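Capsid protein (Infectious hypodermal and hematopoietic necrosis virus, PDB 3N7X) forms the icosahedral shell of a shrimp-infecting densovirus, sixty copies of a beta-barrel subunit assembling into a capsid that also binds calcium ions. Local coordinates at residues K107-K112 against R296-G301; L149-D154 against Q262-R267; T156-Q161 against Q195-M200; P245-L250 against G307-L312. All blocks are in the same frame, centred on the assembly; numbering follows the deposited sequence.

Contact 1: K107-K112 against R296-G301; sequences KTYGWK and RLPPQG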
loop_
_atom_site.group_PDB
_atom_site.type_symbol
_atom_site.label_atom_id
_atom_site.label_comp_id
_atom_site.label_asym_id
_atom_site.label_seq_id
_atom_site.Cartn_x
_atom_site.Cartn_y
_atom_site.Cartn_z
ATOM N N LYS A 107 64.821 -73.109 21.390
ATOM C CA LYS A 107 65.079 -73.980 22.515
ATOM C C LYS A 107 65.332 -73.237 23.811
ATOM O O LYS A 107 64.755 -73.560 24.846
ATOM C CB LYS A 107 66.285 -74.870 22.209
ATOM C CG LYS A 107 66.704 -75.762 23.373
ATOM C CD LYS A 107 68.045 -76.440 23.114
ATOM C CE LYS A 107 69.160 -75.412 22.942
ATOM N NZ LYS A 107 70.506 -76.037 22.722
ATOM N N THR A 108 66.189 -72.230 23.748
ATOM C CA THR A 108 66.554 -71.491 24.940
ATOM C C THR A 108 65.674 -70.326 25.361
ATOM O O THR A 108 65.411 -70.150 26.548
ATOM C CB THR A 108 67.988 -70.964 24.810
ATOM O OG1 THR A 108 68.872 -72.062 24.550
ATOM C CG2 THR A 108 68.413 -70.258 26.087
ATOM N N TYR A 109 65.214 -69.531 24.408
ATOM C CA TYR A 109 64.430 -68.364 24.771
ATOM C C TYR A 109 62.923 -68.423 24.594
ATOM O O TYR A 109 62.217 -67.540 25.071
ATOM C CB TYR A 109 65.025 -67.149 24.065
ATOM C CG TYR A 109 66.462 -66.932 24.490
ATOM C CD1 TYR A 109 66.760 -66.418 25.754
ATOM C CD2 TYR A 109 67.525 -67.321 23.670
ATOM C CE1 TYR A 109 68.077 -66.301 26.194
ATOM C CE2 TYR A 109 68.852 -67.210 24.107
ATOM C CZ TYR A 109 69.115 -66.700 25.370
ATOM O OH TYR A 109 70.409 -66.598 25.828
ATOM N N GLY A 110 62.421 -69.449 23.918
ATOM C CA GLY A 110 60.980 -69.562 23.774
ATOM C C GLY A 110 60.353 -69.213 22.440
ATOM O O GLY A 110 60.906 -68.445 21.645
ATOM N N TRP A 111 59.168 -69.770 22.215
ATOM C CA TRP A 111 58.444 -69.555 20.975
ATOM C C TRP A 111 56.934 -69.721 21.149
ATOM O O TRP A 111 56.463 -70.216 22.176
ATOM C CB TRP A 111 58.941 -70.546 19.920
ATOM C CG TRP A 111 59.005 -71.959 20.436
ATOM C CD1 TRP A 111 60.098 -72.595 20.950
ATOM C CD2 TRP A 111 57.918 -72.894 20.528
ATOM N NE1 TRP A 111 59.764 -73.866 21.355
ATOM C CE2 TRP A 111 58.432 -74.076 21.107
ATOM C CE3 TRP A 111 56.561 -72.847 20.178
ATOM C CZ2 TRP A 111 57.636 -75.208 21.344
ATOM C CZ3 TRP A 111 55.767 -73.972 20.414
ATOM C CH2 TRP A 111 56.310 -75.137 20.992
ATOM N N LYS A 112 56.194 -69.300 20.125
ATOM C CA LYS A 112 54.735 -69.397 20.088
ATOM C C LYS A 112 54.355 -69.759 18.671
ATOM O O LYS A 112 55.074 -69.424 17.727
ATOM C CB LYS A 112 54.053 -68.051 20.341
ATOM C CG LYS A 112 54.195 -67.451 21.693
ATOM C CD LYS A 112 53.468 -66.118 21.718
ATOM C CE LYS A 112 53.588 -65.477 23.082
ATOM N NZ LYS A 112 52.905 -64.165 23.126
ATOM N N ARG A 296 61.305 -65.728 20.541
ATOM C CA ARG A 296 61.780 -64.737 21.476
ATOM C C ARG A 296 63.295 -64.521 21.297
ATOM O O ARG A 296 64.045 -65.473 21.075
ATOM C CB ARG A 296 61.423 -65.261 22.863
ATOM C CG ARG A 296 61.629 -64.333 23.988
ATOM C CD ARG A 296 60.675 -63.166 24.007
ATOM N NE ARG A 296 61.153 -62.324 25.090
ATOM C CZ ARG A 296 60.829 -62.499 26.364
ATOM N NH1 ARG A 296 59.993 -63.464 26.713
ATOM N NH2 ARG A 296 61.417 -61.766 27.296
ATOM N N LEU A 297 63.745 -63.269 21.366
ATOM C CA LEU A 297 65.173 -62.966 21.215
ATOM C C LEU A 297 65.934 -63.058 22.533
ATOM O O LEU A 297 65.359 -62.898 23.613
ATOM C CB LEU A 297 65.365 -61.554 20.659
ATOM C CG LEU A 297 65.083 -61.296 19.181
ATOM C CD1 LEU A 297 65.145 -59.802 18.898
ATOM C CD2 LEU A 297 66.102 -62.038 18.339
ATOM N N PRO A 298 67.242 -63.341 22.467
ATOM C CA PRO A 298 67.994 -63.420 23.721
ATOM C C PRO A 298 68.140 -62.002 24.269
ATOM O O PRO A 298 67.943 -61.029 23.543
ATOM C CB PRO A 298 69.326 -64.037 23.297
ATOM C CG PRO A 298 69.454 -63.644 21.873
ATOM C CD PRO A 298 68.058 -63.798 21.332
ATOM N N PRO A 299 68.475 -61.864 25.558
ATOM C CA PRO A 299 68.624 -60.529 26.144
ATOM C C PRO A 299 69.886 -59.818 25.682
ATOM O O PRO A 299 70.762 -60.428 25.069
ATOM C CB PRO A 299 68.654 -60.821 27.637
ATOM C CG PRO A 299 69.419 -62.117 27.676
ATOM C CD PRO A 299 68.791 -62.914 26.546
ATOM N N GLN A 300 69.969 -58.522 25.966
ATOM C CA GLN A 300 71.155 -57.757 25.615
ATOM C C GLN A 300 72.238 -58.309 26.541
ATOM O O GLN A 300 71.924 -58.924 27.559
ATOM C CB GLN A 300 70.941 -56.269 25.905
ATOM C CG GLN A 300 69.853 -55.597 25.079
ATOM C CD GLN A 300 70.180 -55.545 23.595
ATOM O OE1 GLN A 300 71.281 -55.898 23.178
ATOM N NE2 GLN A 300 69.223 -55.093 22.792
ATOM N N GLY A 301 73.504 -58.107 26.200
ATOM C CA GLY A 301 74.558 -58.608 27.062
ATOM C C GLY A 301 75.353 -59.771 26.501
ATOM O O GLY A 301 75.145 -60.201 25.361
#
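Y109 and P298 make the dense part of this contact, the proline lying across the phenol ring at about a right angle. P298 CB stands 3.6 Å from the centroid of the Y109 ring, 24° off its normal, in a CH-pi contact displaced toward the CE2 side of the face. T108 CG2 covers the opposite face, so the ring is clamped between its own helix and the incoming proline. P299 also crosses the tyrosine at about a right angle, its CD 3.5 Å from Y109 CE1. At the far end of the ring, the hydroxyl is bonded to Q97 of a second subunit, which also lays M101 against Y109 and P298. The two segments meet where helix 97-109 gives way to strand 111-131 of the viral jelly-roll barrel. G110, with positive phi, makes the break, and its O takes an almost straight hydrogen bond from R296 N (3.0 Å, 176°). This bond continues the antiparallel ladder that pairs K112 with E294, just as strand 281-296 runs out. Between the two segments the fit is thinner at R296, of whose side chain only CB and CG touch: R296 CB lies 3.3 Å from Y109 O. With CG anti to the backbone N (chi1 -171°) and a bend at chi2, the arginine then leads away to W220 and Y311, its guanidinium forming a salt bridge with the terminal carboxylate of N329 of a third subunit.

Contact 2: L149-D154 against Q262-R267; sequences LEIFKD and QQIFMR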
loop_
_atom_site.group_PDB
_atom_site.type_symbol
_atom_site.label_atom_id
_atom_site.label_comp_id
_atom_site.label_asym_id
_atom_site.label_seq_id
_atom_site.Cartn_x
_atom_site.Cartn_y
_atom_site.Cartn_z
ATOM N N LEU A 149 36.603 -88.388 -2.009
ATOM C CA LEU A 149 37.230 -88.680 -0.729
ATOM C C LEU A 149 36.291 -88.280 0.408
ATOM O O LEU A 149 35.560 -87.295 0.293
ATOM C CB LEU A 149 38.531 -87.884 -0.617
ATOM C CG LEU A 149 39.410 -88.046 0.626
ATOM C CD1 LEU A 149 40.060 -89.422 0.624
ATOM C CD2 LEU A 149 40.480 -86.963 0.635
ATOM N N GLU A 150 36.305 -89.048 1.496
ATOM C CA GLU A 150 35.470 -88.741 2.657
ATOM C C GLU A 150 36.368 -88.194 3.765
ATOM O O GLU A 150 37.442 -88.737 4.025
ATOM C CB GLU A 150 34.741 -89.994 3.154
ATOM C CG GLU A 150 33.890 -90.682 2.095
ATOM C CD GLU A 150 33.101 -91.875 2.632
ATOM O OE1 GLU A 150 33.609 -92.585 3.529
ATOM O OE2 GLU A 150 31.976 -92.112 2.137
ATOM N N ILE A 151 35.933 -87.110 4.402
ATOM C CA ILE A 151 36.695 -86.481 5.477
ATOM C C ILE A 151 35.836 -86.419 6.736
ATOM O O ILE A 151 34.710 -85.913 6.704
ATOM C CB ILE A 151 37.136 -85.063 5.061
ATOM C CG1 ILE A 151 37.979 -85.154 3.787
ATOM C CG2 ILE A 151 37.926 -84.400 6.181
ATOM C CD1 ILE A 151 38.310 -83.823 3.170
ATOM N N PHE A 152 36.376 -86.928 7.839
ATOM C CA PHE A 152 35.657 -86.980 9.110
ATOM C C PHE A 152 36.357 -86.262 10.267
ATOM O O PHE A 152 37.568 -86.041 10.245
ATOM C CB PHE A 152 35.468 -88.439 9.537
ATOM C CG PHE A 152 34.789 -89.306 8.512
ATOM C CD1 PHE A 152 33.400 -89.344 8.418
ATOM C CD2 PHE A 152 35.539 -90.109 7.659
ATOM C CE1 PHE A 152 32.765 -90.176 7.489
ATOM C CE2 PHE A 152 34.917 -90.944 6.728
ATOM C CZ PHE A 152 33.528 -90.978 6.644
ATOM N N LYS A 153 35.562 -85.919 11.279
ATOM C CA LYS A 153 36.029 -85.286 12.512
ATOM C C LYS A 153 35.142 -85.890 13.597
ATOM O O LYS A 153 33.930 -86.038 13.406
ATOM C CB LYS A 153 35.832 -83.768 12.496
ATOM C CG LYS A 153 36.754 -82.987 11.569
ATOM C CD LYS A 153 36.429 -81.494 11.654
ATOM C CE LYS A 153 37.248 -80.656 10.682
ATOM N NZ LYS A 153 36.994 -79.194 10.849
ATOM N N ASP A 154 35.742 -86.254 14.724
ATOM C CA ASP A 154 34.991 -86.848 15.822
ATOM C C ASP A 154 34.421 -85.745 16.705
ATOM O O ASP A 154 34.956 -85.446 17.770
ATOM C CB ASP A 154 35.909 -87.775 16.628
ATOM C CG ASP A 154 35.240 -88.333 17.874
ATOM O OD1 ASP A 154 33.990 -88.418 17.906
ATOM O OD2 ASP A 154 35.974 -88.703 18.820
ATOM N N GLN A 262 39.640 -80.301 16.354
ATOM C CA GLN A 262 39.650 -81.660 15.820
ATOM C C GLN A 262 40.580 -81.855 14.630
ATOM O O GLN A 262 40.637 -81.006 13.735
ATOM C CB GLN A 262 38.232 -82.047 15.389
ATOM C CG GLN A 262 37.214 -81.956 16.496
ATOM C CD GLN A 262 37.488 -82.952 17.591
ATOM O OE1 GLN A 262 37.197 -82.701 18.757
ATOM N NE2 GLN A 262 38.046 -84.099 17.222
ATOM N N GLN A 263 41.311 -82.969 14.623
ATOM C CA GLN A 263 42.180 -83.280 13.494
ATOM C C GLN A 263 41.263 -84.033 12.537
ATOM O O GLN A 263 40.161 -84.429 12.920
ATOM C CB GLN A 263 43.377 -84.158 13.906
ATOM C CG GLN A 263 43.036 -85.468 14.605
ATOM C CD GLN A 263 43.034 -85.348 16.123
ATOM O OE1 GLN A 263 42.186 -84.673 16.707
ATOM N NE2 GLN A 263 43.993 -86.004 16.766
ATOM N N ILE A 264 41.693 -84.236 11.301
ATOM C CA ILE A 264 40.829 -84.920 10.352
ATOM C C ILE A 264 41.210 -86.360 10.047
ATOM O O ILE A 264 42.358 -86.764 10.211
ATOM C CB ILE A 264 40.745 -84.133 9.032
ATOM C CG1 ILE A 264 42.135 -83.986 8.424
ATOM C CG2 ILE A 264 40.147 -82.761 9.288
ATOM C CD1 ILE A 264 42.133 -83.230 7.121
ATOM N N PHE A 265 40.214 -87.123 9.609
ATOM C CA PHE A 265 40.377 -88.524 9.251
ATOM C C PHE A 265 39.789 -88.682 7.856
ATOM O O PHE A 265 38.790 -88.042 7.531
ATOM C CB PHE A 265 39.638 -89.398 10.259
ATOM C CG PHE A 265 40.213 -89.322 11.643
ATOM C CD1 PHE A 265 41.342 -90.058 11.982
ATOM C CD2 PHE A 265 39.651 -88.479 12.598
ATOM C CE1 PHE A 265 41.909 -89.957 13.257
ATOM C CE2 PHE A 265 40.208 -88.370 13.870
ATOM C CZ PHE A 265 41.339 -89.112 14.199
ATOM N N MET A 266 40.402 -89.524 7.028
ATOM C CA MET A 266 39.923 -89.687 5.658
ATOM C C MET A 266 39.999 -91.098 5.117
ATOM O O MET A 266 40.600 -91.982 5.720
ATOM C CB MET A 266 40.733 -88.802 4.712
ATOM C CG MET A 266 40.843 -87.362 5.133
ATOM S SD MET A 266 42.501 -86.745 4.796
ATOM C CE MET A 266 43.409 -87.638 6.064
ATOM N N ARG A 267 39.386 -91.270 3.950
ATOM C CA ARG A 267 39.375 -92.526 3.213
ATOM C C ARG A 267 38.624 -92.275 1.919
ATOM O O ARG A 267 37.629 -91.550 1.904
ATOM C CB ARG A 267 38.674 -93.643 3.997
ATOM C CG ARG A 267 37.156 -93.609 3.945
ATOM C CD ARG A 267 36.563 -94.854 4.581
ATOM N NE ARG A 267 35.104 -94.839 4.549
ATOM C CZ ARG A 267 34.332 -95.814 5.018
ATOM N NH1 ARG A 267 34.877 -96.894 5.562
ATOM N NH2 ARG A 267 33.013 -95.709 4.941
HETATM O O HOH W 1 38.801 -78.415 13.532
HETATM O O HOH W 2 38.476 -85.528 14.903
#
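Strands 149-153 and 264-268 are antiparallel neighbours in the sheet that corresponds to CHEF of the viral jelly roll, with E150 opposite R267 and F152 opposite F265 as hydrogen-bonded pairs. The shortest backbone bond runs from F152 N to F265 O, 2.7 Å. Beyond the ladder, E150 and R267 lie side by side and point the same way. R267 NE gives a nearly straight bond to E150 OE1 (2.9 Å, 172°) within the guanidinium plane, and the two flat groups are 27° from coplanar. From CG to NE the arginine is stretched out, which carries NE out from the face of the sheet, alongside the glutamate. There Y55 OH of a neighbouring subunit bonds both E150 OE2 and R267 NH2, joining the pair to the subunit interface; Y55 is itself a calcium ligand seen in a structure of this protein. I151 and M266, a non-hydrogen-bonded pair, share the other face, I151 CG1 meeting M266 CG at 3.9 Å. Where the strands part, a water bridges D154 N and Q263 O, 2.8 Å from each. Strand 199-203 flanks the pair through backbone bonds to I151 and K153, strand 70-74 does so on the opposite edge through I264 and M266, and helix 192-196 lies against the face bearing E150, F152 and R267.

Contact 3: T156-Q161 against Q195-M200; sequences TGLHNQ and QQFGFM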
loop_
_atom_site.group_PDB
_atom_site.type_symbol
_atom_site.label_atom_id
_atom_site.label_comp_id
_atom_site.label_asym_id
_atom_site.label_seq_id
_atom_site.Cartn_x
_atom_site.Cartn_y
_atom_site.Cartn_z
ATOM N N THR A 156 31.257 -85.729 18.033
ATOM C CA THR A 156 30.334 -86.214 19.052
ATOM C C THR A 156 31.007 -86.907 20.231
ATOM O O THR A 156 30.330 -87.421 21.119
ATOM C CB THR A 156 29.279 -87.159 18.448
ATOM O OG1 THR A 156 29.927 -88.267 17.816
ATOM C CG2 THR A 156 28.437 -86.418 17.424
ATOM N N GLY A 157 32.338 -86.926 20.235
ATOM C CA GLY A 157 33.070 -87.527 21.338
ATOM C C GLY A 157 33.143 -89.039 21.400
ATOM O O GLY A 157 32.977 -89.630 22.469
ATOM N N LEU A 158 33.410 -89.669 20.264
ATOM C CA LEU A 158 33.505 -91.119 20.208
ATOM C C LEU A 158 34.788 -91.658 20.838
ATOM O O LEU A 158 34.744 -92.570 21.662
ATOM C CB LEU A 158 33.450 -91.592 18.754
ATOM C CG LEU A 158 32.203 -91.272 17.923
ATOM C CD1 LEU A 158 32.462 -91.594 16.453
ATOM C CD2 LEU A 158 31.024 -92.069 18.448
ATOM N N HIS A 159 35.923 -91.077 20.457
ATOM C CA HIS A 159 37.221 -91.555 20.921
ATOM C C HIS A 159 38.102 -90.575 21.684
ATOM O O HIS A 159 38.009 -89.361 21.508
ATOM C CB HIS A 159 38.020 -92.052 19.719
ATOM C CG HIS A 159 37.223 -92.882 18.762
ATOM N ND1 HIS A 159 36.797 -94.161 19.056
ATOM C CD2 HIS A 159 36.777 -92.614 17.510
ATOM C CE1 HIS A 159 36.127 -94.646 18.026
ATOM N NE2 HIS A 159 36.099 -93.727 17.076
ATOM N N ASN A 160 38.991 -91.131 22.504
ATOM C CA ASN A 160 39.938 -90.350 23.290
ATOM C C ASN A 160 41.353 -90.615 22.782
ATOM O O ASN A 160 42.117 -89.686 22.509
ATOM C CB ASN A 160 39.853 -90.741 24.766
ATOM C CG ASN A 160 38.521 -90.376 25.389
ATOM O OD1 ASN A 160 38.008 -91.092 26.252
ATOM N ND2 ASN A 160 37.957 -89.249 24.965
ATOM N N GLN A 161 41.696 -91.893 22.649
ATOM C CA GLN A 161 43.027 -92.279 22.199
ATOM C C GLN A 161 43.007 -93.451 21.218
ATOM O O GLN A 161 42.330 -94.455 21.440
ATOM C CB GLN A 161 43.885 -92.648 23.408
ATOM C CG GLN A 161 45.334 -92.962 23.068
ATOM C CD GLN A 161 46.113 -93.504 24.259
ATOM O OE1 GLN A 161 46.019 -92.976 25.374
ATOM N NE2 GLN A 161 46.896 -94.556 24.027
ATOM N N GLN A 195 28.167 -93.807 9.867
ATOM C CA GLN A 195 27.082 -93.925 10.823
ATOM C C GLN A 195 27.486 -93.279 12.144
ATOM O O GLN A 195 26.635 -92.809 12.895
ATOM C CB GLN A 195 26.734 -95.402 11.081
ATOM C CG GLN A 195 25.877 -95.621 12.343
ATOM C CD GLN A 195 25.511 -97.085 12.602
ATOM O OE1 GLN A 195 24.713 -97.679 11.874
ATOM N NE2 GLN A 195 26.092 -97.665 13.648
ATOM N N GLN A 196 28.790 -93.227 12.404
ATOM C CA GLN A 196 29.298 -92.722 13.677
ATOM C C GLN A 196 29.892 -91.317 13.802
ATOM O O GLN A 196 29.550 -90.583 14.731
ATOM C CB GLN A 196 30.310 -93.733 14.222
ATOM C CG GLN A 196 29.725 -95.123 14.423
ATOM C CD GLN A 196 28.698 -95.164 15.541
ATOM O OE1 GLN A 196 27.589 -95.678 15.369
ATOM N NE2 GLN A 196 29.067 -94.630 16.700
ATOM N N PHE A 197 30.791 -90.941 12.901
ATOM C CA PHE A 197 31.415 -89.624 12.987
ATOM C C PHE A 197 30.448 -88.453 12.805
ATOM O O PHE A 197 29.694 -88.391 11.831
ATOM C CB PHE A 197 32.572 -89.551 11.995
ATOM C CG PHE A 197 33.778 -90.331 12.435
ATOM C CD1 PHE A 197 34.826 -89.702 13.100
ATOM C CD2 PHE A 197 33.838 -91.709 12.246
ATOM C CE1 PHE A 197 35.918 -90.433 13.578
ATOM C CE2 PHE A 197 34.924 -92.451 12.718
ATOM C CZ PHE A 197 35.966 -91.813 13.387
ATOM N N GLY A 198 30.478 -87.527 13.760
ATOM C CA GLY A 198 29.590 -86.376 13.729
ATOM C C GLY A 198 29.767 -85.420 12.566
ATOM O O GLY A 198 28.790 -84.883 12.045
ATOM N N PHE A 199 31.013 -85.195 12.166
ATOM C CA PHE A 199 31.311 -84.300 11.061
ATOM C C PHE A 199 31.751 -85.083 9.837
ATOM O O PHE A 199 32.553 -86.010 9.931
ATOM C CB PHE A 199 32.428 -83.338 11.445
ATOM C CG PHE A 199 32.933 -82.507 10.299
ATOM C CD1 PHE A 199 32.424 -81.233 10.065
ATOM C CD2 PHE A 199 33.923 -82.997 9.453
ATOM C CE1 PHE A 199 32.900 -80.453 8.999
ATOM C CE2 PHE A 199 34.403 -82.230 8.387
ATOM C CZ PHE A 199 33.892 -80.955 8.160
ATOM N N MET A 200 31.246 -84.691 8.679
ATOM C CA MET A 200 31.617 -85.367 7.456
ATOM C C MET A 200 31.445 -84.468 6.248
ATOM O O MET A 200 30.466 -83.731 6.146
ATOM C CB MET A 200 30.768 -86.625 7.257
ATOM C CG MET A 200 30.978 -87.260 5.892
ATOM S SD MET A 200 29.821 -88.581 5.472
ATOM C CE MET A 200 30.644 -89.315 4.051
HETATM O O HOH W 3 27.919 -89.913 16.876
HETATM O O HOH W 4 31.889 -87.892 16.214
#
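L158 carries the van der Waals packing: CD1 faces the F197 ring and the Q196 backbone, CD2 the Q196 amide. L158 CD1 stands 4.3 Å above the plane of the F197 ring, over its centre, and also 3.5 Å from Q196 O. The other branch, L158 CD2, lies 3.7 Å from Q196 NE2, leucine and glutamine crossing at about a right angle. H159 meets the far end of the phenylalanine with its imidazole edge, F197 CZ lying near the plane of that ring. T156 CG2 closes on the bare CA of G198 at 3.9 Å, an approach that the absence of a side chain there makes possible. The polar links run through two waters. One accepts from T156 OG1 and donates to Q196 O, 2.8 Å in each case; T156 OG1 reaches it from between the backbone N and the carbonyl carbon (chi1 58°). The second accepts from both T156 N and G198 N. In the fold, this is the loop between strands 149-153 and 161-164 leaning on the corner where helix 192-196 turns into strand 199-203. D154, just beyond strand 149-153, holds the loop by its carboxylate at L158 N and H159 N, while F152 of that strand meets the F197 ring.

Contact 4: P245-L250 against G307-L312; sequences PSLGNL and GMLQYL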
loop_
_atom_site.group_PDB
_atom_site.type_symbol
_atom_site.label_atom_id
_atom_site.label_comp_id
_atom_site.label_asym_id
_atom_site.label_seq_id
_atom_site.Cartn_x
_atom_site.Cartn_y
_atom_site.Cartn_z
ATOM N N PRO A 245 56.381 -74.195 33.800
ATOM C CA PRO A 245 57.809 -73.889 33.657
ATOM C C PRO A 245 58.578 -74.595 34.784
ATOM O O PRO A 245 57.980 -74.974 35.797
ATOM C CB PRO A 245 57.852 -72.366 33.807
ATOM C CG PRO A 245 56.494 -71.929 33.311
ATOM C CD PRO A 245 55.586 -72.958 33.929
ATOM N N SER A 246 59.887 -74.766 34.608
ATOM C CA SER A 246 60.738 -75.411 35.615
ATOM C C SER A 246 60.618 -74.687 36.945
ATOM O O SER A 246 60.394 -75.311 37.976
ATOM C CB SER A 246 62.212 -75.363 35.209
ATOM O OG SER A 246 62.416 -75.864 33.907
ATOM N N LEU A 247 60.783 -73.367 36.910
ATOM C CA LEU A 247 60.715 -72.554 38.117
ATOM C C LEU A 247 59.568 -71.561 38.113
ATOM O O LEU A 247 59.722 -70.445 38.604
ATOM C CB LEU A 247 62.008 -71.765 38.289
ATOM C CG LEU A 247 63.328 -72.519 38.229
ATOM C CD1 LEU A 247 64.457 -71.521 38.448
ATOM C CD2 LEU A 247 63.358 -73.617 39.286
ATOM N N GLY A 248 58.421 -71.943 37.574
ATOM C CA GLY A 248 57.333 -70.990 37.546
ATOM C C GLY A 248 55.940 -71.563 37.562
ATOM O O GLY A 248 55.722 -72.741 37.279
ATOM N N ASN A 249 54.991 -70.694 37.886
ATOM C CA ASN A 249 53.590 -71.058 37.958
ATOM C C ASN A 249 53.030 -71.409 36.589
ATOM O O ASN A 249 53.433 -70.845 35.571
ATOM C CB ASN A 249 52.792 -69.890 38.528
ATOM C CG ASN A 249 53.334 -69.410 39.853
ATOM O OD1 ASN A 249 53.329 -68.213 40.138
ATOM N ND2 ASN A 249 53.795 -70.343 40.676
ATOM N N LEU A 250 52.091 -72.344 36.575
ATOM C CA LEU A 250 51.438 -72.745 35.345
ATOM C C LEU A 250 50.419 -71.664 34.983
ATOM O O LEU A 250 49.709 -71.156 35.849
ATOM C CB LEU A 250 50.715 -74.075 35.549
ATOM C CG LEU A 250 49.770 -74.503 34.425
ATOM C CD1 LEU A 250 50.572 -74.820 33.164
ATOM C CD2 LEU A 250 48.967 -75.714 34.878
ATOM N N GLY A 307 66.313 -66.227 33.650
ATOM C CA GLY A 307 64.964 -65.813 33.970
ATOM C C GLY A 307 63.857 -66.533 33.233
ATOM O O GLY A 307 62.793 -66.773 33.805
ATOM N N MET A 308 64.094 -66.890 31.976
ATOM C CA MET A 308 63.061 -67.561 31.198
ATOM C C MET A 308 62.574 -68.855 31.848
ATOM O O MET A 308 61.483 -69.336 31.541
ATOM C CB MET A 308 63.544 -67.828 29.763
ATOM C CG MET A 308 64.532 -68.972 29.597
ATOM S SD MET A 308 66.188 -68.629 30.225
ATOM C CE MET A 308 66.795 -67.524 28.973
ATOM N N LEU A 309 63.368 -69.414 32.754
ATOM C CA LEU A 309 62.971 -70.645 33.428
ATOM C C LEU A 309 61.698 -70.460 34.247
ATOM O O LEU A 309 61.015 -71.433 34.576
ATOM C CB LEU A 309 64.087 -71.137 34.351
ATOM C CG LEU A 309 65.365 -71.636 33.673
ATOM C CD1 LEU A 309 66.363 -72.081 34.728
ATOM C CD2 LEU A 309 65.036 -72.785 32.733
ATOM N N GLN A 310 61.381 -69.212 34.572
ATOM C CA GLN A 310 60.200 -68.906 35.368
ATOM C C GLN A 310 58.910 -68.829 34.567
ATOM O O GLN A 310 57.823 -68.950 35.135
ATOM C CB GLN A 310 60.380 -67.580 36.108
ATOM C CG GLN A 310 61.378 -67.600 37.239
ATOM C CD GLN A 310 61.402 -66.286 37.988
ATOM O OE1 GLN A 310 60.377 -65.831 38.491
ATOM N NE2 GLN A 310 62.571 -65.665 38.063
ATOM N N TYR A 311 59.011 -68.622 33.257
ATOM C CA TYR A 311 57.798 -68.510 32.455
ATOM C C TYR A 311 57.720 -69.371 31.198
ATOM O O TYR A 311 56.658 -69.466 30.589
ATOM C CB TYR A 311 57.546 -67.037 32.097
ATOM C CG TYR A 311 58.663 -66.393 31.314
ATOM C CD1 TYR A 311 58.794 -66.607 29.942
ATOM C CD2 TYR A 311 59.610 -65.589 31.950
ATOM C CE1 TYR A 311 59.841 -66.034 29.219
ATOM C CE2 TYR A 311 60.662 -65.013 31.239
ATOM C CZ TYR A 311 60.773 -65.239 29.872
ATOM O OH TYR A 311 61.810 -64.671 29.164
ATOM N N LEU A 312 58.822 -69.991 30.795
ATOM C CA LEU A 312 58.764 -70.846 29.612
ATOM C C LEU A 312 58.035 -72.139 29.943
ATOM O O LEU A 312 58.486 -72.926 30.773
ATOM C CB LEU A 312 60.160 -71.189 29.089
ATOM C CG LEU A 312 60.898 -70.114 28.293
ATOM C CD1 LEU A 312 62.118 -70.744 27.631
ATOM C CD2 LEU A 312 59.980 -69.522 27.231
HETATM O O HOH W 5 60.792 -73.388 32.279
HETATM O O HOH W 6 55.112 -68.784 34.887
#
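L247, in the type I beta turn P245-G248, crosses L309 at a slant where that turn rests on the helix-like turn 307-310, both belonging to the long loops outside the barrel strands. L247 CD1 lies 4.1 Å from L309 CB on the solvent side, where L247 is exposed. Further in, P245 turns its ring toward the backbone: P245 CB is 3.4 Å from L309 O and 3.1 Å from L312 O, and P245 CG lies 3.5 Å from Y311 C. Q310 is directed the other way. Only the base of its side chain touches the turn, Q310 CG lying 3.6 Å from L247 O; the extended remainder carries its amide into a third subunit, where I325 O, Q239 N and H327 N hold it. L309 O is gripped twice. L247 N donates to it from above the carbonyl plane, 41° out, at 3.0 Å, and a water donates to it as well; that same water donates to L312 O and accepts from S246 N, linking the turn to the carbonyls of L309 and L312. G248, without a side chain, lets its CA approach Q310 O to 3.2 Å in a nearly straight CA-H...O contact (171°). Beside it, a second water donates to N249 O and to Q310 O, 2.7 Å from each.

Overall arrangement
Contacts 1, 2 and 3 are largely buried, whereas contact 4 is partly open to solvent. Contacts 2 and 3 adjoin, about 10 Å between centres, and share the sheet through strands 149-153 and 199-203; contacts 1 and 4 form a second cluster on the other side of the chain's centre from contact 2, touching through Y109 and M308. The chemistry follows the place: contact 2 is a regular strand ladder with a salt bridge, contact 1 a proline-on-tyrosine clasp with one backbone bond, and in the loop contacts waters supplement packing (3) or a single direct backbone bond (4). All four border other subunits, contacts 2 and 3 sharing one such neighbour and contacts 1 and 4 another.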